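Putative acetyltransferase Ta0821 (Thermoplasma acidophilum DSM 1728, PDB 3C26) probably transfers acyl groups, as a putative acetyltransferase of the GNAT family whose substrate is not established. Local coordinates at residues A[59-64]-A[74-79]; A[82-87]-A[119-124]; A[105-110]-A[136-141]. All coordinates share one frame; numbering follows the deposited sequence.

Overall arrangement
From the N terminus, contact 1 comes first. It closes a short beta hairpin, bringing residues 74-79 back against 59-64. The chain then turns into the next strand, 85-92, which is a neighbour of 70-79 in the sheet. Contact 2 pairs the start of that strand with 119-124 and closes a longer loop that holds helix 101-113. Contact 3 starts on this helix, inside the loop of contact 2, and ends beyond it at 136-141, where helix 129-138 finishes. Contacts 2 and 3 therefore cross, while contact 1 precedes both. Ile75, Leu87 and Leu120 all pack on helix 101-113, tying the three together within the GNAT fold.

Contact 1 of 3, residues A[59-64]-A[74-79]; sequences DGSVYV and TIHMEK. With EDO (1,2-ethanediol), chain E.
Tyr63 and Ile75 form the hydrogen-bonded pair of an antiparallel beta hairpin made by strands 62-67 and 70-79, part of the GNAT fold. Tyr63 N gives a nearly straight bond to Ile75 O (2.9 Å, 175°), and Ile75 N returns one to Tyr63 O. Val62 with His76 and Val64 with Thr74 are the flanking non-hydrogen-bonded pairs. Beyond Val62 and His76, Met77 N bonds to Ser61 O at 3.1 Å. This brings the residue just before the first strand into the pairing.

The apolar contacts lie on both faces. On the face of Val62 and Val64, Thr74 CG2 meets Val64 CG1 at 3.9 Å. On the other face, selenomethionine Met77 and Tyr63 make a Met-aromatic contact, the two side chains crossing at about a right angle. SE lies 4.6 Å from the ring centroid, in an oblique position. Phe112 of helix 101-113 and Phe8 of strand 7-10 also meet the Tyr63 ring.

The polar contacts gather at His76. Its CG stands anti to the backbone N (chi1 177°), which carries the ring toward Ser61. Ser61 OG reaches the ring edge in its plane, 3.0 Å from CD2, and is hydrogen-bonded to Trp56 O of helix 45-58. Trp56 also stacks on the imidazole. With an alanine in place of His76, Trp56 would probably lose its stacking partner and a gap would open beside Ser61. At another ring edge, His76 ND1 is hydrogen-bonded to O2 of an ethanediol (2.5 Å), probably from the crystallisation liquor, and either could be the donor.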
ATOM      1  N   ASP A  59     -20.440   5.263  26.535  1.00 28.90           N
ATOM      2  CA  ASP A  59     -19.963   6.489  27.227  1.00 29.79           C
ATOM      3  C   ASP A  59     -20.684   7.723  26.693  1.00 29.17           C
ATOM      4  O   ASP A  59     -20.497   8.823  27.179  1.00 29.16           O
ATOM      5  CB  ASP A  59     -18.469   6.750  27.009  1.00 31.14           C
ATOM      6  CG  ASP A  59     -17.563   5.717  27.664  1.00 36.19           C
ATOM      7  OD1 ASP A  59     -18.033   4.892  28.491  1.00 40.92           O
ATOM      8  OD2 ASP A  59     -16.341   5.754  27.325  1.00 41.25           O
ATOM      9  N   GLY A  60     -21.450   7.539  25.632  1.00 27.64           N
ATOM     10  CA  GLY A  60     -22.161   8.666  25.000  1.00 27.13           C
ATOM     11  C   GLY A  60     -21.368   9.511  24.018  1.00 25.99           C
ATOM     12  O   GLY A  60     -21.728  10.643  23.762  1.00 26.62           O
ATOM     13  N   SER A  61     -20.294   8.966  23.453  1.00 24.32           N
ATOM     14  CA  SER A  61     -19.419   9.749  22.582  1.00 24.06           C
ATOM     15  C   SER A  61     -19.657   9.410  21.137  1.00 23.39           C
ATOM     16  O   SER A  61     -19.011   9.961  20.231  1.00 23.82           O
ATOM     17  CB  SER A  61     -17.939   9.559  22.954  1.00 23.89           C
ATOM     18  OG  SER A  61     -17.574   8.212  22.861  1.00 24.86           O
ATOM     19  N   VAL A  62     -20.604   8.507  20.921  1.00 23.04           N
ATOM     20  CA  VAL A  62     -20.940   8.091  19.551  1.00 22.65           C
ATOM     21  C   VAL A  62     -22.278   8.704  19.102  1.00 22.48           C
ATOM     22  O   VAL A  62     -23.271   8.698  19.787  1.00 21.57           O
ATOM     23  CB  VAL A  62     -20.906   6.570  19.343  1.00 21.90           C
ATOM     24  CG1 VAL A  62     -21.231   6.237  17.911  1.00 21.25           C
ATOM     25  CG2 VAL A  62     -19.556   6.013  19.709  1.00 21.75           C
ATOM     26  N   TYR A  63     -22.226   9.329  17.945  1.00 23.75           N
ATOM     27  CA  TYR A  63     -23.405   9.927  17.320  1.00 23.33           C
ATOM     28  C   TYR A  63     -23.698   9.170  16.045  1.00 22.86           C
ATOM     29  O   TYR A  63     -22.803   8.578  15.412  1.00 21.15           O
ATOM     30  CB  TYR A  63     -23.197  11.426  17.067  1.00 24.20           C
ATOM     31  CG  TYR A  63     -23.343  12.211  18.349  1.00 26.03           C
ATOM     32  CD1 TYR A  63     -22.342  12.206  19.308  1.00 30.14           C
ATOM     33  CD2 TYR A  63     -24.485  12.911  18.619  1.00 26.81           C
ATOM     34  CE1 TYR A  63     -22.506  12.874  20.510  1.00 30.68           C
ATOM     35  CE2 TYR A  63     -24.650  13.572  19.806  1.00 30.61           C
ATOM     36  CZ  TYR A  63     -23.667  13.558  20.737  1.00 31.44           C
ATOM     37  OH  TYR A  63     -23.873  14.242  21.915  1.00 36.98           O
ATOM     38  N   VAL A  64     -24.970   9.180  15.691  1.00 22.53           N
ATOM     39  CA  VAL A  64     -25.452   8.441  14.535  1.00 22.88           C
ATOM     40  C   VAL A  64     -26.386   9.229  13.663  1.00 24.10           C
ATOM     41  O   VAL A  64     -26.987  10.228  14.078  1.00 24.65           O
ATOM     42  CB  VAL A  64     -26.165   7.106  14.940  1.00 23.70           C
ATOM     43  CG1 VAL A  64     -25.169   6.173  15.692  1.00 21.16           C
ATOM     44  CG2 VAL A  64     -27.448   7.361  15.768  1.00 20.36           C
ATOM     45  N   THR A  74     -22.118   5.974  11.950  1.00 20.93           N
ATOM     46  CA  THR A  74     -21.582   6.449  13.227  1.00 20.22           C
ATOM     47  C   THR A  74     -20.484   7.447  13.011  1.00 20.69           C
ATOM     48  O   THR A  74     -19.810   7.471  11.966  1.00 20.88           O
ATOM     49  CB  THR A  74     -20.965   5.280  14.072  1.00 20.64           C
ATOM     50  OG1 THR A  74     -19.855   4.676  13.358  1.00 19.80           O
ATOM     51  CG2 THR A  74     -22.000   4.211  14.398  1.00 18.36           C
ATOM     52  N   ILE A  75     -20.327   8.296  14.016  1.00 20.53           N
ATOM     53  CA  ILE A  75     -19.136   9.113  14.165  1.00 20.91           C
ATOM     54  C   ILE A  75     -18.823   9.205  15.669  1.00 21.68           C
ATOM     55  O   ILE A  75     -19.734   9.408  16.479  1.00 20.93           O
ATOM     56  CB  ILE A  75     -19.270  10.554  13.552  1.00 21.34           C
ATOM     57  CG1 ILE A  75     -17.952  11.305  13.617  1.00 23.20           C
ATOM     58  CG2 ILE A  75     -20.264  11.407  14.350  1.00 17.78           C
ATOM     59  CD1 ILE A  75     -17.026  11.011  12.547  1.00 26.95           C
ATOM     60  N   HIS A  76     -17.537   9.041  16.015  1.00 22.56           N
ATOM     61  CA  HIS A  76     -17.058   9.248  17.394  1.00 23.97           C
ATOM     62  C   HIS A  76     -16.467  10.662  17.547  1.00 24.33           C
ATOM     63  O   HIS A  76     -15.796  11.154  16.663  1.00 24.55           O
ATOM     64  CB  HIS A  76     -16.005   8.192  17.772  1.00 23.41           C
ATOM     65  CG  HIS A  76     -15.405   8.379  19.141  1.00 24.12           C
ATOM     66  ND1 HIS A  76     -14.050   8.584  19.349  1.00 21.93           N
ATOM     67  CD2 HIS A  76     -15.981   8.386  20.368  1.00 18.44           C
ATOM     68  CE1 HIS A  76     -13.833   8.730  20.649  1.00 22.00           C
ATOM     69  NE2 HIS A  76     -14.985   8.601  21.286  1.00 18.86           N
HETATM   70  N   MSE A  77     -16.749  11.308  18.676  1.00 24.43           N
HETATM   71  CA  MSE A  77     -16.156  12.602  19.003  1.00 25.36           C
HETATM   72  C   MSE A  77     -15.573  12.588  20.427  1.00 25.50           C
HETATM   73  O   MSE A  77     -16.159  12.072  21.370  1.00 25.91           O
HETATM   74  CB  MSE A  77     -17.196  13.724  19.003  1.00 25.64           C
HETATM   75  CG  MSE A  77     -18.083  13.800  17.845  1.00 29.83           C
HETATM   76 SE   MSE A  77     -19.596  14.997  18.309  0.75 30.76          SE
HETATM   77  CE  MSE A  77     -20.725  14.238  16.935  1.00 34.00           C
ATOM     78  N   GLU A  78     -14.419  13.194  20.583  1.00 25.62           N
ATOM     79  CA  GLU A  78     -13.828  13.252  21.891  1.00 25.28           C
ATOM     80  C   GLU A  78     -13.039  14.519  22.098  1.00 25.51           C
ATOM     81  O   GLU A  78     -12.077  14.782  21.382  1.00 23.87           O
ATOM     82  CB  GLU A  78     -12.948  12.021  22.155  1.00 25.31           C
ATOM     83  CG  GLU A  78     -12.332  12.109  23.528  1.00 26.48           C
ATOM     84  CD  GLU A  78     -11.739  10.829  24.016  1.00 28.82           C
ATOM     85  OE1 GLU A  78     -12.243   9.764  23.648  1.00 32.58           O
ATOM     86  OE2 GLU A  78     -10.755  10.908  24.780  1.00 32.71           O
ATOM     87  N   LYS A  79     -13.466  15.282  23.108  1.00 24.80           N
ATOM     88  CA  LYS A  79     -12.825  16.553  23.450  1.00 26.40           C
ATOM     89  C   LYS A  79     -11.492  16.229  24.101  1.00 26.19           C
ATOM     90  O   LYS A  79     -11.401  15.368  24.964  1.00 25.99           O
ATOM     91  CB  LYS A  79     -13.712  17.404  24.357  1.00 26.38           C
ATOM     92  CG  LYS A  79     -13.183  18.808  24.598  1.00 29.52           C
ATOM     93  CD  LYS A  79     -14.225  19.678  25.176  1.00 34.21           C
ATOM     94  CE  LYS A  79     -14.731  20.696  24.156  1.00 37.53           C
ATOM     95  NZ  LYS A  79     -15.853  21.567  24.734  1.00 38.86           N
TER
HETATM   96  C1  EDO E 269     -10.448   9.467  18.340  1.00 33.03           C
HETATM   97  O1  EDO E 269     -10.822   8.946  19.607  1.00 32.32           O
HETATM   98  C2  EDO E 269     -11.089   8.628  17.268  1.00 34.27           C
HETATM   99  O2  EDO E 269     -12.491   8.708  17.361  1.00 30.93           O

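Contact 2 of 3, residues A[82-87]-A[119-124]; sequences DGSVML and RLRSAV. With NO3 (nitrate ion), chain C; NO3 (nitrate ion), chain D.
Strands 85-87 and 119-124 run parallel, 31° apart, with Val85 N bonded to Arg119 O, Arg121 N to Val85 O, and Leu87 N to Arg121 O. The helix that links them in the chain, 101-113, makes this a beta-alpha-beta unit of the GNAT fold. Leu120 CD2 packs on Val85 CB at 4.0 Å on the side facing that helix. On the other side, Met86, a selenomethionine, crosses Arg121 at about a right angle, its SE 3.7 Å from Arg121 CB.

The polar end lies at the turn before the first strand. Asp82 OD1 accepts from Ser84 N, an Asx turn, and also from Ser84 OG. Arg121 NH1 donates a nearly straight hydrogen bond, part of a salt bridge, to the syn lone pair of Asp82 OD2 (2.8 Å, 174°). OD2 lies in the guanidinium plane, while Ser84 CB sits over one face, toward its rim. Arg121 NE also bridges to Glu263. Arg119 NE and NH2 donate to O3 and O2 of one nitrate, probably from the crystallisation liquor.

Asp82 thus holds its own turn with OD1, while OD2 takes Arg121 and the backbone N of Cys183. Its negative charge, with that of Glu263, probably offsets the charge of the buried Arg121.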
ATOM      1  N   ASP A  82      -6.364  20.008  24.977  1.00 24.17           N
ATOM      2  CA  ASP A  82      -6.023  21.316  24.370  1.00 24.22           C
ATOM      3  C   ASP A  82      -7.300  22.060  23.916  1.00 23.81           C
ATOM      4  O   ASP A  82      -7.253  23.181  23.417  1.00 25.04           O
ATOM      5  CB  ASP A  82      -5.024  21.158  23.218  1.00 23.93           C
ATOM      6  CG  ASP A  82      -5.541  20.265  22.125  1.00 24.86           C
ATOM      7  OD1 ASP A  82      -6.692  19.831  22.205  1.00 26.60           O
ATOM      8  OD2 ASP A  82      -4.791  19.968  21.183  1.00 26.95           O
ATOM      9  N   GLY A  83      -8.437  21.416  24.098  1.00 24.05           N
ATOM     10  CA  GLY A  83      -9.721  22.028  23.810  1.00 23.70           C
ATOM     11  C   GLY A  83     -10.247  21.658  22.431  1.00 23.42           C
ATOM     12  O   GLY A  83     -11.363  22.014  22.065  1.00 23.32           O
ATOM     13  N   SER A  84      -9.433  20.934  21.662  1.00 23.93           N
ATOM     14  CA  SER A  84      -9.857  20.488  20.316  1.00 23.29           C
ATOM     15  C   SER A  84     -10.739  19.264  20.480  1.00 23.26           C
ATOM     16  O   SER A  84     -10.882  18.730  21.584  1.00 21.64           O
ATOM     17  CB  SER A  84      -8.684  20.125  19.421  1.00 23.73           C
ATOM     18  OG  SER A  84      -7.922  19.105  20.000  1.00 26.87           O
ATOM     19  N   VAL A  85     -11.347  18.845  19.377  1.00 22.06           N
ATOM     20  CA  VAL A  85     -12.177  17.633  19.359  1.00 22.28           C
ATOM     21  C   VAL A  85     -11.644  16.714  18.277  1.00 22.21           C
ATOM     22  O   VAL A  85     -11.546  17.090  17.118  1.00 22.76           O
ATOM     23  CB  VAL A  85     -13.706  17.943  19.128  1.00 22.85           C
ATOM     24  CG1 VAL A  85     -14.522  16.661  18.972  1.00 21.80           C
ATOM     25  CG2 VAL A  85     -14.234  18.827  20.250  1.00 20.81           C
HETATM   26  N   MSE A  86     -11.351  15.487  18.673  1.00 23.13           N
HETATM   27  CA  MSE A  86     -10.908  14.459  17.744  1.00 22.41           C
HETATM   28  C   MSE A  86     -12.114  13.718  17.270  1.00 22.14           C
HETATM   29  O   MSE A  86     -12.977  13.328  18.039  1.00 22.01           O
HETATM   30  CB  MSE A  86      -9.992  13.432  18.415  1.00 22.09           C
HETATM   31  CG  MSE A  86      -9.305  12.545  17.468  1.00 19.89           C
HETATM   32 SE   MSE A  86      -7.843  13.395  16.564  0.75 20.73          SE
HETATM   33  CE  MSE A  86      -7.100  11.949  15.546  1.00 22.27           C
ATOM     34  N   LEU A  87     -12.120  13.493  15.981  1.00 22.41           N
ATOM     35  CA  LEU A  87     -13.194  12.761  15.344  1.00 22.39           C
ATOM     36  C   LEU A  87     -12.621  11.537  14.706  1.00 22.66           C
ATOM     37  O   LEU A  87     -11.486  11.541  14.178  1.00 22.55           O
ATOM     38  CB  LEU A  87     -13.830  13.588  14.254  1.00 22.35           C
ATOM     39  CG  LEU A  87     -14.395  14.950  14.667  1.00 21.92           C
ATOM     40  CD1 LEU A  87     -14.778  15.677  13.415  1.00 25.27           C
ATOM     41  CD2 LEU A  87     -15.593  14.819  15.686  1.00 18.05           C
ATOM     42  N   ARG A 119     -11.266  23.876  17.090  1.00 24.60           N
ATOM     43  CA  ARG A 119     -10.585  22.887  16.229  1.00 24.17           C
ATOM     44  C   ARG A 119     -11.113  21.466  16.280  1.00 23.18           C
ATOM     45  O   ARG A 119     -11.386  20.893  17.345  1.00 22.66           O
ATOM     46  CB  ARG A 119      -9.069  22.819  16.571  1.00 25.16           C
ATOM     47  CG  ARG A 119      -8.317  24.170  16.526  1.00 26.57           C
ATOM     48  CD  ARG A 119      -6.927  24.109  17.217  1.00 33.15           C
ATOM     49  NE  ARG A 119      -7.074  24.054  18.684  1.00 40.85           N
ATOM     50  CZ  ARG A 119      -6.089  23.875  19.580  1.00 44.04           C
ATOM     51  NH1 ARG A 119      -4.821  23.715  19.202  1.00 43.82           N
ATOM     52  NH2 ARG A 119      -6.380  23.842  20.879  1.00 42.99           N
ATOM     53  N   LEU A 120     -11.172  20.891  15.090  1.00 21.43           N
ATOM     54  CA  LEU A 120     -11.512  19.489  14.887  1.00 21.34           C
ATOM     55  C   LEU A 120     -10.302  18.854  14.227  1.00 21.40           C
ATOM     56  O   LEU A 120      -9.641  19.465  13.387  1.00 20.90           O
ATOM     57  CB  LEU A 120     -12.707  19.300  13.947  1.00 21.27           C
ATOM     58  CG  LEU A 120     -13.991  20.071  14.227  1.00 20.47           C
ATOM     59  CD1 LEU A 120     -15.011  19.862  13.078  1.00 18.52           C
ATOM     60  CD2 LEU A 120     -14.579  19.724  15.620  1.00 18.22           C
ATOM     61  N   ARG A 121     -10.032  17.628  14.642  1.00 21.21           N
ATOM     62  CA  ARG A 121      -8.971  16.811  14.053  1.00 21.15           C
ATOM     63  C   ARG A 121      -9.485  15.428  13.720  1.00 21.02           C
ATOM     64  O   ARG A 121     -10.439  14.932  14.324  1.00 19.53           O
ATOM     65  CB  ARG A 121      -7.749  16.710  14.976  1.00 21.09           C
ATOM     66  CG  ARG A 121      -7.150  18.026  15.312  1.00 22.16           C
ATOM     67  CD  ARG A 121      -5.870  17.917  16.035  1.00 26.57           C
ATOM     68  NE  ARG A 121      -5.393  19.252  16.390  1.00 26.98           N
ATOM     69  CZ  ARG A 121      -5.153  19.681  17.627  1.00 24.05           C
ATOM     70  NH1 ARG A 121      -5.216  18.865  18.626  1.00 22.51           N
ATOM     71  NH2 ARG A 121      -4.753  20.922  17.838  1.00 26.78           N
ATOM     72  N   SER A 122      -8.798  14.805  12.767  1.00 21.81           N
ATOM     73  CA  SER A 122      -9.127  13.455  12.335  1.00 22.21           C
ATOM     74  C   SER A 122      -7.926  12.809  11.655  1.00 22.42           C
ATOM     75  O   SER A 122      -7.129  13.477  10.972  1.00 21.11           O
ATOM     76  CB  SER A 122     -10.339  13.469  11.377  1.00 23.37           C
ATOM     77  OG  SER A 122     -10.963  12.193  11.246  1.00 27.44           O
ATOM     78  N   ALA A 123      -7.866  11.483  11.804  1.00 20.64           N
ATOM     79  CA  ALA A 123      -6.828  10.714  11.210  1.00 21.14           C
ATOM     80  C   ALA A 123      -7.361   9.971   9.981  1.00 21.26           C
ATOM     81  O   ALA A 123      -8.389   9.274  10.036  1.00 21.27           O
ATOM     82  CB  ALA A 123      -6.196   9.745  12.244  1.00 20.66           C
ATOM     83  N   VAL A 124      -6.652  10.151   8.870  1.00 21.82           N
ATOM     84  CA  VAL A 124      -7.010   9.536   7.579  1.00 21.45           C
ATOM     85  C   VAL A 124      -5.818   8.821   6.914  1.00 21.15           C
ATOM     86  O   VAL A 124      -4.742   9.371   6.821  1.00 18.51           O
ATOM     87  CB  VAL A 124      -7.566  10.587   6.586  1.00 22.16           C
ATOM     88  CG1 VAL A 124      -8.125   9.915   5.381  1.00 22.96           C
ATOM     89  CG2 VAL A 124      -8.605  11.498   7.293  1.00 20.35           C
TER
HETATM   90  N   NO3 C 267      -9.833  24.552  20.874  1.00 37.70           N
HETATM   91  O1  NO3 C 267     -11.037  25.009  21.370  1.00 36.60           O
HETATM   92  O2  NO3 C 267      -8.700  24.612  21.666  1.00 39.66           O
HETATM   93  O3  NO3 C 267      -9.710  24.046  19.594  1.00 38.70           O
HETATM   94  N   NO3 D 268     -12.477  10.652   8.880  1.00 47.62           N
HETATM   95  O1  NO3 D 268     -13.479  10.601   9.838  1.00 47.15           O
HETATM   96  O2  NO3 D 268     -11.146  10.416   9.249  1.00 46.53           O
HETATM   97  O3  NO3 D 268     -12.810  10.894   7.540  1.00 48.85           O
HETATM   98  O   HOH W   1      -9.644   9.979  13.639  1.00 19.69           O

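Contact 3 of 3, residues A[105-110]-A[136-141]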
ATOM      1  N   ILE A 105     -22.849  12.962   7.694  1.00 23.10           N
ATOM      2  CA  ILE A 105     -22.566  12.848   9.134  1.00 24.00           C
ATOM      3  C   ILE A 105     -21.486  13.843   9.532  1.00 23.77           C
ATOM      4  O   ILE A 105     -21.547  14.402  10.583  1.00 25.01           O
ATOM      5  CB  ILE A 105     -22.252  11.406   9.632  1.00 24.02           C
ATOM      6  CG1 ILE A 105     -22.564  11.376  11.128  1.00 23.90           C
ATOM      7  CG2 ILE A 105     -20.796  10.929   9.293  1.00 24.21           C
ATOM      8  CD1 ILE A 105     -22.702  10.000  11.698  1.00 23.75           C
HETATM    9  N   MSE A 106     -20.538  14.094   8.657  1.00 24.83           N
HETATM   10  CA  MSE A 106     -19.462  15.077   8.925  1.00 24.10           C
HETATM   11  C   MSE A 106     -20.015  16.506   8.955  1.00 24.01           C
HETATM   12  O   MSE A 106     -19.658  17.356   9.822  1.00 23.60           O
HETATM   13  CB  MSE A 106     -18.336  14.979   7.875  1.00 25.31           C
HETATM   14  CG  MSE A 106     -17.451  13.731   8.041  1.00 26.68           C
HETATM   15 SE   MSE A 106     -16.478  13.799   9.755  0.75 30.43          SE
HETATM   16  CE  MSE A 106     -15.601  15.524   9.454  1.00 24.98           C
ATOM     17  N   GLN A 107     -20.887  16.795   8.004  1.00 22.64           N
ATOM     18  CA  GLN A 107     -21.554  18.123   7.998  1.00 22.89           C
ATOM     19  C   GLN A 107     -22.413  18.340   9.260  1.00 22.58           C
ATOM     20  O   GLN A 107     -22.430  19.429   9.829  1.00 21.42           O
ATOM     21  CB  GLN A 107     -22.379  18.340   6.748  1.00 22.56           C
ATOM     22  CG  GLN A 107     -21.569  18.304   5.480  1.00 26.10           C
ATOM     23  CD  GLN A 107     -22.429  18.414   4.239  1.00 28.89           C
ATOM     24  OE1 GLN A 107     -23.279  17.551   3.968  1.00 36.05           O
ATOM     25  NE2 GLN A 107     -22.187  19.430   3.460  1.00 28.20           N
ATOM     26  N   GLU A 108     -23.134  17.308   9.690  1.00 22.79           N
ATOM     27  CA  GLU A 108     -23.921  17.435  10.904  1.00 23.01           C
ATOM     28  C   GLU A 108     -22.995  17.627  12.063  1.00 23.01           C
ATOM     29  O   GLU A 108     -23.266  18.417  12.968  1.00 24.02           O
ATOM     30  CB  GLU A 108     -24.763  16.191  11.166  1.00 23.94           C
ATOM     31  CG  GLU A 108     -25.773  15.968  10.142  1.00 26.45           C
ATOM     32  CD  GLU A 108     -26.982  16.859  10.310  1.00 31.16           C
ATOM     33  OE1 GLU A 108     -27.114  17.540  11.358  1.00 33.19           O
ATOM     34  OE2 GLU A 108     -27.828  16.849   9.388  1.00 34.32           O
ATOM     35  N   THR A 109     -21.911  16.860  12.063  1.00 23.16           N
ATOM     36  CA  THR A 109     -20.896  16.979  13.127  1.00 21.97           C
ATOM     37  C   THR A 109     -20.264  18.406  13.186  1.00 22.63           C
ATOM     38  O   THR A 109     -20.111  18.992  14.266  1.00 20.73           O
ATOM     39  CB  THR A 109     -19.806  15.885  13.006  1.00 22.61           C
ATOM     40  OG1 THR A 109     -20.416  14.597  13.143  1.00 21.43           O
ATOM     41  CG2 THR A 109     -18.698  16.019  14.083  1.00 19.65           C
ATOM     42  N   ILE A 110     -19.932  18.994  12.036  1.00 22.56           N
ATOM     43  CA  ILE A 110     -19.283  20.326  12.059  1.00 22.52           C
ATOM     44  C   ILE A 110     -20.219  21.343  12.664  1.00 22.70           C
ATOM     45  O   ILE A 110     -19.823  22.192  13.465  1.00 22.99           O
ATOM     46  CB  ILE A 110     -18.793  20.769  10.652  1.00 22.33           C
ATOM     47  CG1 ILE A 110     -17.618  19.853  10.238  1.00 23.32           C
ATOM     48  CG2 ILE A 110     -18.382  22.264  10.636  1.00 22.64           C
ATOM     49  CD1 ILE A 110     -17.397  19.751   8.759  1.00 19.23           C
ATOM     50  N   HIS A 136     -10.883  17.293   2.797  1.00 23.17           N
ATOM     51  CA  HIS A 136     -10.337  18.442   2.100  1.00 23.26           C
ATOM     52  C   HIS A 136     -11.474  19.338   1.685  1.00 23.27           C
ATOM     53  O   HIS A 136     -11.494  20.529   1.947  1.00 22.65           O
ATOM     54  CB  HIS A 136      -9.560  18.009   0.847  1.00 24.20           C
ATOM     55  CG  HIS A 136      -8.969  19.158   0.110  1.00 27.41           C
ATOM     56  ND1 HIS A 136      -9.605  19.786  -0.944  1.00 32.25           N
ATOM     57  CD2 HIS A 136      -7.834  19.857   0.339  1.00 30.91           C
ATOM     58  CE1 HIS A 136      -8.858  20.793  -1.361  1.00 32.24           C
ATOM     59  NE2 HIS A 136      -7.779  20.854  -0.597  1.00 31.02           N
ATOM     60  N   ARG A 137     -12.434  18.732   1.011  1.00 23.75           N
ATOM     61  CA  ARG A 137     -13.623  19.451   0.524  1.00 24.52           C
ATOM     62  C   ARG A 137     -14.362  20.179   1.644  1.00 25.01           C
ATOM     63  O   ARG A 137     -14.935  21.267   1.454  1.00 24.58           O
ATOM     64  CB  ARG A 137     -14.602  18.485  -0.089  1.00 25.47           C
ATOM     65  CG  ARG A 137     -15.677  19.187  -0.851  1.00 30.46           C
ATOM     66  CD  ARG A 137     -16.805  18.237  -1.166  1.00 33.95           C
ATOM     67  NE  ARG A 137     -16.321  17.036  -1.852  1.00 37.24           N
ATOM     68  N   LEU A 138     -14.319  19.574   2.823  1.00 24.13           N
ATOM     69  CA  LEU A 138     -15.023  20.135   3.997  1.00 24.65           C
ATOM     70  C   LEU A 138     -14.215  21.229   4.684  1.00 24.39           C
ATOM     71  O   LEU A 138     -14.717  21.942   5.565  1.00 26.87           O
ATOM     72  CB  LEU A 138     -15.422  19.038   4.961  1.00 23.46           C
ATOM     73  CG  LEU A 138     -16.550  18.090   4.514  1.00 25.72           C
ATOM     74  CD1 LEU A 138     -16.738  17.070   5.594  1.00 23.53           C
ATOM     75  CD2 LEU A 138     -17.877  18.791   4.239  1.00 26.30           C
ATOM     76  N   GLY A 139     -12.986  21.423   4.225  1.00 23.77           N
ATOM     77  CA  GLY A 139     -12.159  22.524   4.731  1.00 23.62           C
ATOM     78  C   GLY A 139     -11.112  22.204   5.794  1.00 22.34           C
ATOM     79  O   GLY A 139     -10.568  23.071   6.469  1.00 23.17           O
ATOM     80  N   PHE A 140     -10.839  20.929   5.930  1.00 22.36           N
ATOM     81  CA  PHE A 140      -9.720  20.459   6.730  1.00 21.04           C
ATOM     82  C   PHE A 140      -8.434  20.610   5.900  1.00 20.94           C
ATOM     83  O   PHE A 140      -8.463  20.626   4.678  1.00 18.18           O
ATOM     84  CB  PHE A 140      -9.871  18.985   7.045  1.00 21.61           C
ATOM     85  CG  PHE A 140     -10.932  18.650   8.057  1.00 20.35           C
ATOM     86  CD1 PHE A 140     -12.262  18.683   7.731  1.00 23.85           C
ATOM     87  CD2 PHE A 140     -10.576  18.206   9.317  1.00 23.76           C
ATOM     88  CE1 PHE A 140     -13.226  18.317   8.645  1.00 23.63           C
ATOM     89  CE2 PHE A 140     -11.538  17.833  10.243  1.00 21.87           C
ATOM     90  CZ  PHE A 140     -12.883  17.910   9.888  1.00 22.83           C
ATOM     91  N   HIS A 141      -7.320  20.730   6.602  1.00 21.37           N
ATOM     92  CA  HIS A 141      -5.988  20.722   5.995  1.00 22.72           C
ATOM     93  C   HIS A 141      -5.065  19.789   6.757  1.00 23.02           C
ATOM     94  O   HIS A 141      -5.169  19.656   7.946  1.00 22.02           O
ATOM     95  CB  HIS A 141      -5.392  22.131   5.878  1.00 23.98           C
ATOM     96  CG  HIS A 141      -5.577  22.969   7.102  1.00 28.15           C
ATOM     97  ND1 HIS A 141      -6.611  23.883   7.223  1.00 31.96           N
ATOM     98  CD2 HIS A 141      -4.863  23.040   8.255  1.00 28.74           C
ATOM     99  CE1 HIS A 141      -6.539  24.455   8.417  1.00 34.19           C
ATOM    100  NE2 HIS A 141      -5.482  23.969   9.054  1.00 30.68           N
TER
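Leu138 and Met106 meet in an apolar contact between helix 101-113 and the end of helix 129-138, both part of the GNAT fold. Helix 101-113 is the helix of the beta-alpha-beta unit formed with strands 85-92 and 119-125. Helix 129-138 follows the second of these strands and leads into strand 141-153. No hydrogen bond joins the two segments.

Leu138 provides the central side chain. Its two methyl groups take different partners. CD1 presses on Met106 CB at 3.5 Å, tighter than usual for two carbons, and lies 4.2 Å from Ile110 CD1. CD2 instead meets the aliphatic part of Gln107, at CG, the two side chains crossing at about a right angle. Leu138 therefore touches residues from successive turns of the helix, Met106 and Gln107 on one and Ile110 on the next.

A Schellman motif ends helix 129-138. Gly139 takes positive phi (99°), and its N bonds back to His136 O at 2.9 Å. The chain then turns so that Phe140, two residues after Leu138, also points toward helix 101-113. Its ring meets Tyr264 of strand 258-265, and its side chain touches Trp262 there.

On the sheet side, Met106 touches Ile75, Leu87 and Leu90, while Ile110 packs on Tyr264. The helix thus joins the sheet to the segment 136-141. Within the helix, Thr109 N and Thr109 OG1 both bond to Ile105 O, from opposite faces of its carbonyl plane. Met106 is a selenomethionine bent at both chi2 (-64°) and chi3 (-56°). These bends bring its CE obliquely to the Phe140 ring, 3.6 Å from CZ.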